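Local coordinates for alternansucrase (PDB 6HVG), which is a multidomain member of glycoside hydrolase family 70, with a TIM-barrel-type domain, a bound calcium ion and repeats of the choline-binding and cell-wall-binding kind, at residues P822-Y836 and N1043-T1057. Residues are numbered along the deposited sequence; the frame is centred on the assembly and turned at random.
Sequences PRVYYGDMYLEGGQY and NVIYEGFSNFQAMPT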
ATOM      1  N   PRO A 822      18.637  10.663 -20.029  1.00 43.10           N
ATOM      2  CA  PRO A 822      17.171  10.658 -19.918  1.00 43.91           C
ATOM      3  C   PRO A 822      16.558   9.296 -20.217  1.00 44.78           C
ATOM      4  O   PRO A 822      17.128   8.526 -20.973  1.00 47.98           O
ATOM      5  CB  PRO A 822      16.734  11.686 -20.953  1.00 44.63           C
ATOM      6  CG  PRO A 822      17.852  11.722 -21.930  1.00 45.79           C
ATOM      7  CD  PRO A 822      19.103  11.509 -21.132  1.00 44.29           C
ATOM      8  N   ARG A 823      15.430   8.997 -19.581  1.00 45.66           N
ATOM      9  CA  ARG A 823      14.662   7.809 -19.896  1.00 44.76           C
ATOM     10  C   ARG A 823      13.257   8.164 -20.362  1.00 44.07           C
ATOM     11  O   ARG A 823      12.583   9.007 -19.762  1.00 42.84           O
ATOM     12  CB  ARG A 823      14.574   6.869 -18.712  1.00 45.13           C
ATOM     13  CG  ARG A 823      13.998   5.521 -19.115  1.00 48.41           C
ATOM     14  CD  ARG A 823      14.052   4.513 -17.981  1.00 50.45           C
ATOM     15  NE  ARG A 823      13.170   4.904 -16.901  1.00 52.10           N
ATOM     16  CZ  ARG A 823      12.981   4.203 -15.799  1.00 56.01           C
ATOM     17  NH1 ARG A 823      13.607   3.046 -15.637  1.00 59.78           N
ATOM     18  NH2 ARG A 823      12.159   4.676 -14.864  1.00 58.84           N
ATOM     19  N   VAL A 824      12.842   7.505 -21.441  1.00 42.73           N
ATOM     20  CA  VAL A 824      11.553   7.740 -22.050  1.00 44.59           C
ATOM     21  C   VAL A 824      10.608   6.558 -21.812  1.00 45.37           C
ATOM     22  O   VAL A 824      10.976   5.382 -22.011  1.00 45.37           O
ATOM     23  CB  VAL A 824      11.696   7.954 -23.565  1.00 44.97           C
ATOM     24  CG1 VAL A 824      10.334   8.202 -24.190  1.00 45.49           C
ATOM     25  CG2 VAL A 824      12.631   9.116 -23.855  1.00 45.03           C
ATOM     26  N   TYR A 825       9.389   6.877 -21.392  1.00 44.39           N
ATOM     27  CA  TYR A 825       8.415   5.859 -20.996  1.00 44.26           C
ATOM     28  C   TYR A 825       7.531   5.496 -22.178  1.00 44.38           C
ATOM     29  O   TYR A 825       6.861   6.346 -22.751  1.00 42.59           O
ATOM     30  CB  TYR A 825       7.568   6.384 -19.800  1.00 45.02           C
ATOM     31  CG  TYR A 825       6.446   5.467 -19.341  1.00 45.42           C
ATOM     32  CD1 TYR A 825       6.651   4.107 -19.177  1.00 46.25           C
ATOM     33  CD2 TYR A 825       5.165   5.959 -19.079  1.00 46.64           C
ATOM     34  CE1 TYR A 825       5.618   3.272 -18.766  1.00 45.81           C
ATOM     35  CE2 TYR A 825       4.137   5.132 -18.654  1.00 44.65           C
ATOM     36  CZ  TYR A 825       4.368   3.794 -18.505  1.00 45.21           C
ATOM     37  OH  TYR A 825       3.348   2.968 -18.111  1.00 48.20           O
ATOM     38  N   TYR A 826       7.518   4.213 -22.508  1.00 47.05           N
ATOM     39  CA  TYR A 826       6.621   3.647 -23.519  1.00 49.06           C
ATOM     40  C   TYR A 826       5.236   4.258 -23.507  1.00 49.06           C
ATOM     41  O   TYR A 826       4.694   4.578 -24.549  1.00 50.65           O
ATOM     42  CB  TYR A 826       6.496   2.129 -23.280  1.00 48.49           C
ATOM     43  CG  TYR A 826       5.365   1.462 -24.025  1.00 47.19           C
ATOM     44  CD1 TYR A 826       5.534   0.987 -25.328  1.00 46.45           C
ATOM     45  CD2 TYR A 826       4.138   1.310 -23.441  1.00 47.08           C
ATOM     46  CE1 TYR A 826       4.509   0.336 -25.991  1.00 47.20           C
ATOM     47  CE2 TYR A 826       3.106   0.674 -24.097  1.00 48.57           C
ATOM     48  CZ  TYR A 826       3.298   0.188 -25.373  1.00 49.07           C
ATOM     49  OH  TYR A 826       2.251  -0.435 -26.006  1.00 51.48           O
ATOM     50  N   GLY A 827       4.670   4.404 -22.316  1.00 49.54           N
ATOM     51  CA  GLY A 827       3.295   4.872 -22.136  1.00 51.65           C
ATOM     52  C   GLY A 827       3.035   6.338 -22.381  1.00 51.64           C
ATOM     53  O   GLY A 827       1.888   6.756 -22.388  1.00 56.19           O
ATOM     54  N   ASP A 828       4.093   7.115 -22.552  1.00 51.48           N
ATOM     55  CA  ASP A 828       3.991   8.477 -23.055  1.00 51.55           C
ATOM     56  C   ASP A 828       4.100   8.512 -24.578  1.00 51.26           C
ATOM     57  O   ASP A 828       3.796   9.533 -25.192  1.00 51.81           O
ATOM     58  CB  ASP A 828       5.097   9.356 -22.453  1.00 53.44           C
ATOM     59  CG  ASP A 828       4.947   9.530 -20.950  1.00 57.98           C
ATOM     60  OD1 ASP A 828       3.780   9.533 -20.491  1.00 56.81           O
ATOM     61  OD2 ASP A 828       5.994   9.647 -20.251  1.00 57.89           O
ATOM     62  N   MET A 829       4.551   7.410 -25.176  1.00 50.56           N
ATOM     63  CA  MET A 829       4.709   7.292 -26.626  1.00 54.00           C
ATOM     64  C   MET A 829       3.573   6.485 -27.265  1.00 55.15           C
ATOM     65  O   MET A 829       3.094   6.829 -28.345  1.00 57.33           O
ATOM     66  CB  MET A 829       6.045   6.629 -26.953  1.00 56.30           C
ATOM     67  CG  MET A 829       7.261   7.417 -26.492  1.00 56.88           C
ATOM     68  SD  MET A 829       7.478   8.925 -27.449  1.00 62.54           S
ATOM     69  CE  MET A 829       8.178   8.239 -28.950  1.00 61.71           C
ATOM     70  N   TYR A 830       3.163   5.407 -26.604  1.00 53.96           N
ATOM     71  CA  TYR A 830       2.064   4.573 -27.053  1.00 54.21           C
ATOM     72  C   TYR A 830       1.093   4.414 -25.898  1.00 56.45           C
ATOM     73  O   TYR A 830       1.430   4.725 -24.752  1.00 61.76           O
ATOM     74  CB  TYR A 830       2.595   3.233 -27.563  1.00 54.72           C
ATOM     75  CG  TYR A 830       3.521   3.436 -28.736  1.00 59.84           C
ATOM     76  CD1 TYR A 830       4.890   3.626 -28.540  1.00 62.13           C
ATOM     77  CD2 TYR A 830       3.027   3.512 -30.047  1.00 62.79           C
ATOM     78  CE1 TYR A 830       5.742   3.846 -29.612  1.00 67.48           C
ATOM     79  CE2 TYR A 830       3.873   3.748 -31.128  1.00 64.96           C
ATOM     80  CZ  TYR A 830       5.226   3.908 -30.905  1.00 67.31           C
ATOM     81  OH  TYR A 830       6.079   4.134 -31.950  1.00 67.57           O
ATOM     82  N   LEU A 831      -0.128   3.968 -26.186  1.00 55.20           N
ATOM     83  CA  LEU A 831      -1.135   3.838 -25.143  1.00 53.61           C
ATOM     84  C   LEU A 831      -0.822   2.665 -24.223  1.00 52.90           C
ATOM     85  O   LEU A 831      -0.428   1.584 -24.690  1.00 54.35           O
ATOM     86  CB  LEU A 831      -2.516   3.661 -25.757  1.00 56.14           C
ATOM     87  CG  LEU A 831      -3.073   4.868 -26.520  1.00 55.91           C
ATOM     88  CD1 LEU A 831      -4.417   4.503 -27.131  1.00 55.93           C
ATOM     89  CD2 LEU A 831      -3.194   6.114 -25.640  1.00 54.71           C
ATOM     90  N   GLU A 832      -1.029   2.880 -22.924  1.00 50.58           N
ATOM     91  CA  GLU A 832      -0.574   1.944 -21.882  1.00 48.72           C
ATOM     92  C   GLU A 832      -1.299   0.617 -21.806  1.00 49.45           C
ATOM     93  O   GLU A 832      -0.768  -0.319 -21.217  1.00 50.92           O
ATOM     94  CB  GLU A 832      -0.624   2.608 -20.513  1.00 48.30           C
ATOM     95  CG  GLU A 832       0.624   3.420 -20.221  1.00 49.10           C
ATOM     96  CD  GLU A 832       0.388   4.521 -19.219  1.00 49.48           C
ATOM     97  OE1 GLU A 832      -0.434   5.407 -19.477  1.00 49.01           O
ATOM     98  OE2 GLU A 832       1.032   4.506 -18.169  1.00 51.89           O
ATOM     99  N   GLY A 833      -2.491   0.527 -22.395  1.00 51.52           N
ATOM    100  CA  GLY A 833      -3.259  -0.712 -22.425  1.00 51.75           C
ATOM    101  C   GLY A 833      -3.348  -1.336 -23.808  1.00 53.48           C
ATOM    102  O   GLY A 833      -2.803  -0.825 -24.780  1.00 51.38           O
ATOM    103  N   GLY A 834      -4.056  -2.456 -23.887  1.00 56.16           N
ATOM    104  CA  GLY A 834      -4.250  -3.144 -25.133  1.00 56.28           C
ATOM    105  C   GLY A 834      -2.939  -3.718 -25.604  1.00 56.98           C
ATOM    106  O   GLY A 834      -2.095  -4.115 -24.809  1.00 53.42           O
ATOM    107  N   GLN A 835      -2.768  -3.729 -26.915  1.00 60.84           N
ATOM    108  CA  GLN A 835      -1.678  -4.430 -27.568  1.00 58.73           C
ATOM    109  C   GLN A 835      -0.422  -3.569 -27.652  1.00 56.05           C
ATOM    110  O   GLN A 835      -0.501  -2.347 -27.627  1.00 57.28           O
ATOM    111  CB  GLN A 835      -2.143  -4.840 -28.961  1.00 61.33           C
ATOM    112  CG  GLN A 835      -3.250  -5.869 -28.913  1.00 63.57           C
ATOM    113  CD  GLN A 835      -2.755  -7.225 -28.470  1.00 63.60           C
ATOM    114  OE1 GLN A 835      -3.360  -7.867 -27.628  1.00 63.86           O
ATOM    115  NE2 GLN A 835      -1.654  -7.674 -29.054  1.00 65.70           N
ATOM    116  N   TYR A 836       0.737  -4.212 -27.750  1.00 54.64           N
ATOM    117  CA  TYR A 836       2.014  -3.492 -27.736  1.00 53.43           C
ATOM    118  C   TYR A 836       2.146  -2.651 -28.977  1.00 55.01           C
ATOM    119  O   TYR A 836       2.041  -3.165 -30.084  1.00 57.51           O
ATOM    120  CB  TYR A 836       3.200  -4.456 -27.633  1.00 52.77           C
ATOM    121  CG  TYR A 836       4.535  -3.769 -27.397  1.00 52.25           C
ATOM    122  CD1 TYR A 836       4.783  -3.059 -26.233  1.00 51.28           C
ATOM    123  CD2 TYR A 836       5.548  -3.825 -28.343  1.00 51.58           C
ATOM    124  CE1 TYR A 836       5.991  -2.437 -26.020  1.00 48.26           C
ATOM    125  CE2 TYR A 836       6.769  -3.210 -28.128  1.00 48.18           C
ATOM    126  CZ  TYR A 836       6.981  -2.516 -26.969  1.00 47.57           C
ATOM    127  OH  TYR A 836       8.188  -1.893 -26.764  1.00 48.62           O
ATOM    128  N   ASN A1043      23.548   9.244 -24.409  1.00 47.16           N
ATOM    129  CA  ASN A1043      22.671   8.085 -24.316  1.00 44.50           C
ATOM    130  C   ASN A1043      21.242   8.437 -23.996  1.00 43.47           C
ATOM    131  O   ASN A1043      20.964   9.467 -23.422  1.00 45.86           O
ATOM    132  CB  ASN A1043      23.180   7.130 -23.261  1.00 43.78           C
ATOM    133  CG  ASN A1043      24.453   6.456 -23.680  1.00 44.14           C
ATOM    134  OD1 ASN A1043      24.422   5.480 -24.431  1.00 42.60           O
ATOM    135  ND2 ASN A1043      25.588   6.986 -23.223  1.00 45.69           N
ATOM    136  N   VAL A1044      20.329   7.577 -24.421  1.00 44.44           N
ATOM    137  CA  VAL A1044      18.916   7.670 -24.057  1.00 41.49           C
ATOM    138  C   VAL A1044      18.403   6.258 -23.802  1.00 40.80           C
ATOM    139  O   VAL A1044      18.574   5.366 -24.650  1.00 40.71           O
ATOM    140  CB  VAL A1044      18.083   8.288 -25.179  1.00 40.40           C
ATOM    141  CG1 VAL A1044      16.624   8.337 -24.765  1.00 42.57           C
ATOM    142  CG2 VAL A1044      18.593   9.669 -25.524  1.00 39.62           C
ATOM    143  N   ILE A1045      17.770   6.056 -22.652  1.00 39.61           N
ATOM    144  CA  ILE A1045      17.153   4.771 -22.336  1.00 39.70           C
ATOM    145  C   ILE A1045      15.684   4.831 -22.680  1.00 39.80           C
ATOM    146  O   ILE A1045      15.036   5.840 -22.437  1.00 43.52           O
ATOM    147  CB  ILE A1045      17.272   4.433 -20.845  1.00 38.98           C
ATOM    148  CG1 ILE A1045      18.732   4.451 -20.405  1.00 40.53           C
ATOM    149  CG2 ILE A1045      16.694   3.059 -20.565  1.00 37.94           C
ATOM    150  CD1 ILE A1045      18.910   4.436 -18.915  1.00 39.58           C
ATOM    151  N   TYR A1046      15.164   3.764 -23.246  1.00 39.94           N
ATOM    152  CA  TYR A1046      13.751   3.674 -23.515  1.00 43.81           C
ATOM    153  C   TYR A1046      13.210   2.573 -22.646  1.00 46.11           C
ATOM    154  O   TYR A1046      13.619   1.414 -22.773  1.00 43.54           O
ATOM    155  CB  TYR A1046      13.512   3.356 -24.976  1.00 45.67           C
ATOM    156  CG  TYR A1046      12.078   3.200 -25.396  1.00 46.71           C
ATOM    157  CD1 TYR A1046      11.219   4.281 -25.413  1.00 48.61           C
ATOM    158  CD2 TYR A1046      11.590   1.977 -25.814  1.00 49.56           C
ATOM    159  CE1 TYR A1046       9.903   4.150 -25.820  1.00 49.04           C
ATOM    160  CE2 TYR A1046      10.280   1.839 -26.234  1.00 52.70           C
ATOM    161  CZ  TYR A1046       9.439   2.928 -26.229  1.00 50.84           C
ATOM    162  OH  TYR A1046       8.140   2.775 -26.646  1.00 53.69           O
ATOM    163  N   GLU A1047      12.317   2.948 -21.739  1.00 48.08           N
ATOM    164  CA  GLU A1047      11.634   1.978 -20.909  1.00 47.95           C
ATOM    165  C   GLU A1047      10.444   1.538 -21.707  1.00 46.12           C
ATOM    166  O   GLU A1047       9.443   2.263 -21.781  1.00 47.37           O
ATOM    167  CB  GLU A1047      11.201   2.666 -19.647  1.00 50.48           C
ATOM    168  CG  GLU A1047      10.577   1.733 -18.638  1.00 55.96           C
ATOM    169  CD  GLU A1047       9.926   2.507 -17.511  1.00 56.87           C
ATOM    170  OE1 GLU A1047       9.509   3.649 -17.762  1.00 55.07           O
ATOM    171  OE2 GLU A1047       9.855   1.994 -16.385  1.00 61.17           O
ATOM    172  N   GLY A1048      10.542   0.363 -22.322  1.00 45.60           N
ATOM    173  CA  GLY A1048       9.633  -0.012 -23.419  1.00 48.47           C
ATOM    174  C   GLY A1048       8.564  -1.052 -23.090  1.00 48.02           C
ATOM    175  O   GLY A1048       8.509  -2.078 -23.730  1.00 50.03           O
ATOM    176  N   PHE A1049       7.768  -0.806 -22.063  1.00 47.29           N
ATOM    177  CA  PHE A1049       6.688  -1.667 -21.715  1.00 45.73           C
ATOM    178  C   PHE A1049       5.849  -0.900 -20.757  1.00 44.62           C
ATOM    179  O   PHE A1049       6.274   0.092 -20.195  1.00 41.28           O
ATOM    180  CB  PHE A1049       7.190  -2.954 -21.054  1.00 49.13           C
ATOM    181  CG  PHE A1049       7.751  -2.754 -19.686  1.00 51.44           C
ATOM    182  CD1 PHE A1049       9.047  -2.293 -19.508  1.00 50.22           C
ATOM    183  CD2 PHE A1049       6.978  -3.052 -18.558  1.00 49.54           C
ATOM    184  CE1 PHE A1049       9.562  -2.098 -18.246  1.00 52.05           C
ATOM    185  CE2 PHE A1049       7.501  -2.893 -17.312  1.00 50.96           C
ATOM    186  CZ  PHE A1049       8.792  -2.408 -17.142  1.00 54.28           C
ATOM    187  N   SER A1050       4.638  -1.383 -20.581  1.00 51.47           N
ATOM    188  CA  SER A1050       3.706  -0.864 -19.588  1.00 51.37           C
ATOM    189  C   SER A1050       3.134  -2.048 -18.834  1.00 50.89           C
ATOM    190  O   SER A1050       2.876  -3.094 -19.438  1.00 49.31           O
ATOM    191  CB  SER A1050       2.603  -0.132 -20.301  1.00 51.79           C
ATOM    192  OG  SER A1050       1.439  -0.055 -19.511  1.00 55.23           O
ATOM    193  N   ASN A1051       2.963  -1.908 -17.523  1.00 51.69           N
ATOM    194  CA  ASN A1051       2.364  -2.987 -16.732  1.00 54.88           C
ATOM    195  C   ASN A1051       0.936  -3.327 -17.089  1.00 55.43           C
ATOM    196  O   ASN A1051       0.458  -4.398 -16.718  1.00 62.34           O
ATOM    197  CB  ASN A1051       2.401  -2.667 -15.248  1.00 54.04           C
ATOM    198  CG  ASN A1051       3.754  -2.933 -14.640  1.00 58.29           C
ATOM    199  OD1 ASN A1051       4.449  -3.877 -15.032  1.00 57.86           O
ATOM    200  ND2 ASN A1051       4.128  -2.126 -13.652  1.00 62.81           N
ATOM    201  N   PHE A1052       0.264  -2.443 -17.824  1.00 53.39           N
ATOM    202  CA  PHE A1052      -1.137  -2.612 -18.111  1.00 51.87           C
ATOM    203  C   PHE A1052      -1.468  -2.994 -19.537  1.00 50.08           C
ATOM    204  O   PHE A1052      -2.618  -2.936 -19.951  1.00 52.22           O
ATOM    205  CB  PHE A1052      -1.843  -1.370 -17.643  1.00 52.18           C
ATOM    206  CG  PHE A1052      -1.597  -1.098 -16.185  1.00 53.85           C
ATOM    207  CD1 PHE A1052      -0.457  -0.466 -15.772  1.00 55.62           C
ATOM    208  CD2 PHE A1052      -2.477  -1.557 -15.228  1.00 54.52           C
ATOM    209  CE1 PHE A1052      -0.217  -0.263 -14.431  1.00 56.85           C
ATOM    210  CE2 PHE A1052      -2.266  -1.325 -13.889  1.00 54.56           C
ATOM    211  CZ  PHE A1052      -1.128  -0.679 -13.489  1.00 56.41           C
ATOM    212  N   GLN A1053      -0.460  -3.459 -20.264  1.00 49.33           N
ATOM    213  CA  GLN A1053      -0.664  -4.018 -21.587  1.00 48.87           C
ATOM    214  C   GLN A1053      -1.611  -5.194 -21.473  1.00 48.34           C
ATOM    215  O   GLN A1053      -1.588  -5.915 -20.493  1.00 48.86           O
ATOM    216  CB  GLN A1053       0.658  -4.517 -22.165  1.00 53.27           C
ATOM    217  CG  GLN A1053       1.645  -3.418 -22.559  1.00 53.84           C
ATOM    218  CD  GLN A1053       3.021  -3.945 -22.944  1.00 50.76           C
ATOM    219  OE1 GLN A1053       4.040  -3.344 -22.603  1.00 47.43           O
ATOM    220  NE2 GLN A1053       3.053  -5.062 -23.671  1.00 49.40           N
ATOM    221  N   ALA A1054      -2.446  -5.387 -22.476  1.00 48.32           N
ATOM    222  CA  ALA A1054      -3.236  -6.600 -22.596  1.00 48.63           C
ATOM    223  C   ALA A1054      -2.362  -7.796 -22.986  1.00 49.94           C
ATOM    224  O   ALA A1054      -1.241  -7.639 -23.466  1.00 52.62           O
ATOM    225  CB  ALA A1054      -4.322  -6.400 -23.635  1.00 49.18           C
ATOM    226  N   MET A1055      -2.870  -9.000 -22.752  1.00 52.95           N
ATOM    227  CA  MET A1055      -2.179 -10.210 -23.181  1.00 53.99           C
ATOM    228  C   MET A1055      -2.222 -10.230 -24.704  1.00 57.06           C
ATOM    229  O   MET A1055      -3.193  -9.765 -25.281  1.00 58.85           O
ATOM    230  CB  MET A1055      -2.853 -11.458 -22.620  1.00 51.90           C
ATOM    231  CG  MET A1055      -2.799 -11.571 -21.103  1.00 51.89           C
ATOM    232  SD  MET A1055      -1.151 -11.868 -20.439  1.00 52.35           S
ATOM    233  CE  MET A1055      -0.812 -13.516 -21.097  1.00 50.35           C
ATOM    234  N   PRO A1056      -1.168 -10.752 -25.360  1.00 57.84           N
ATOM    235  CA  PRO A1056      -1.188 -10.862 -26.815  1.00 59.53           C
ATOM    236  C   PRO A1056      -2.390 -11.645 -27.346  1.00 64.18           C
ATOM    237  O   PRO A1056      -2.661 -12.768 -26.900  1.00 66.01           O
ATOM    238  CB  PRO A1056       0.107 -11.619 -27.134  1.00 58.09           C
ATOM    239  CG  PRO A1056       0.992 -11.405 -25.979  1.00 57.58           C
ATOM    240  CD  PRO A1056       0.115 -11.193 -24.785  1.00 57.37           C
ATOM    241  N   THR A1057      -3.107 -11.055 -28.294  1.00 67.87           N
ATOM    242  CA  THR A1057      -4.223 -11.742 -28.939  1.00 70.68           C
ATOM    243  C   THR A1057      -3.694 -12.842 -29.855  1.00 72.04           C
ATOM    244  O   THR A1057      -4.370 -13.840 -30.071  1.00 79.10           O
ATOM    245  CB  THR A1057      -5.141 -10.769 -29.714  1.00 66.95           C
ATOM    246  OG1 THR A1057      -4.356  -9.986 -30.603  1.00 67.53           O
ATOM    247  CG2 THR A1057      -5.889  -9.841 -28.757  1.00 65.37           C
TER
HETATM  248  O   HOH W   1      10.945   6.311 -17.561  1.00 50.47           O
HETATM  249  O   HOH W   2       2.911   0.936 -16.383  1.00 44.10           O
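Arg823 and Glu1047 lie on one face of a parallel strand pair, and the arginine can be followed outward atom by atom. Its CB stands near Ile1045 O, and Arg823 CG, anti to the backbone N (chi1 -169°), passes Ile1045 O at 3.5 Å and packs on Ile1045 CB. CD then reaches Glu1047 CB, and a bend at chi3 lays the guanidinium flat over the carboxylate, their planes 14° apart. Because Glu1047 OE2 sits above the guanidinium face, 3.8 Å from Arg823 NH2, the salt bridge is long and purely electrostatic. The directed bonds run otherwise: a water accepts from Arg823 NE and donates to Glu1047 OE1, Arg823 NH1 forms a salt bridge with Glu1083 OE1, and Glu1047 OE2 is hydrogen-bonded to His752 ND1.

Four backbone bonds, including Val824 N to Ile1045 O and Tyr826 N to Glu1047 O, fix the parallel register. Strands 821-825 and 1045-1047 are thus neighbours in the eight-stranded parallel sheet of the TIM barrel, although 206 residues lie between the segments. On the other sheet face Tyr1046 CD1 touches Val824 CB, and Tyr1046 OH lies near the plane of the Tyr826 ring at its edge, 3.4 Å from Tyr826 CD1.

Past the strands the loops remain joined. Ser1050 OG, which also accepts from Phe1052 N in an ST turn, donates to Glu832 O at 2.8 Å, in the carbonyl plane on a lone pair. Tyr836 OH approaches Gly1048 O from 47° above the carbonyl plane, at 3.1 Å. Farther along, Ala1054 N bonds Gly834 O at 2.7 Å.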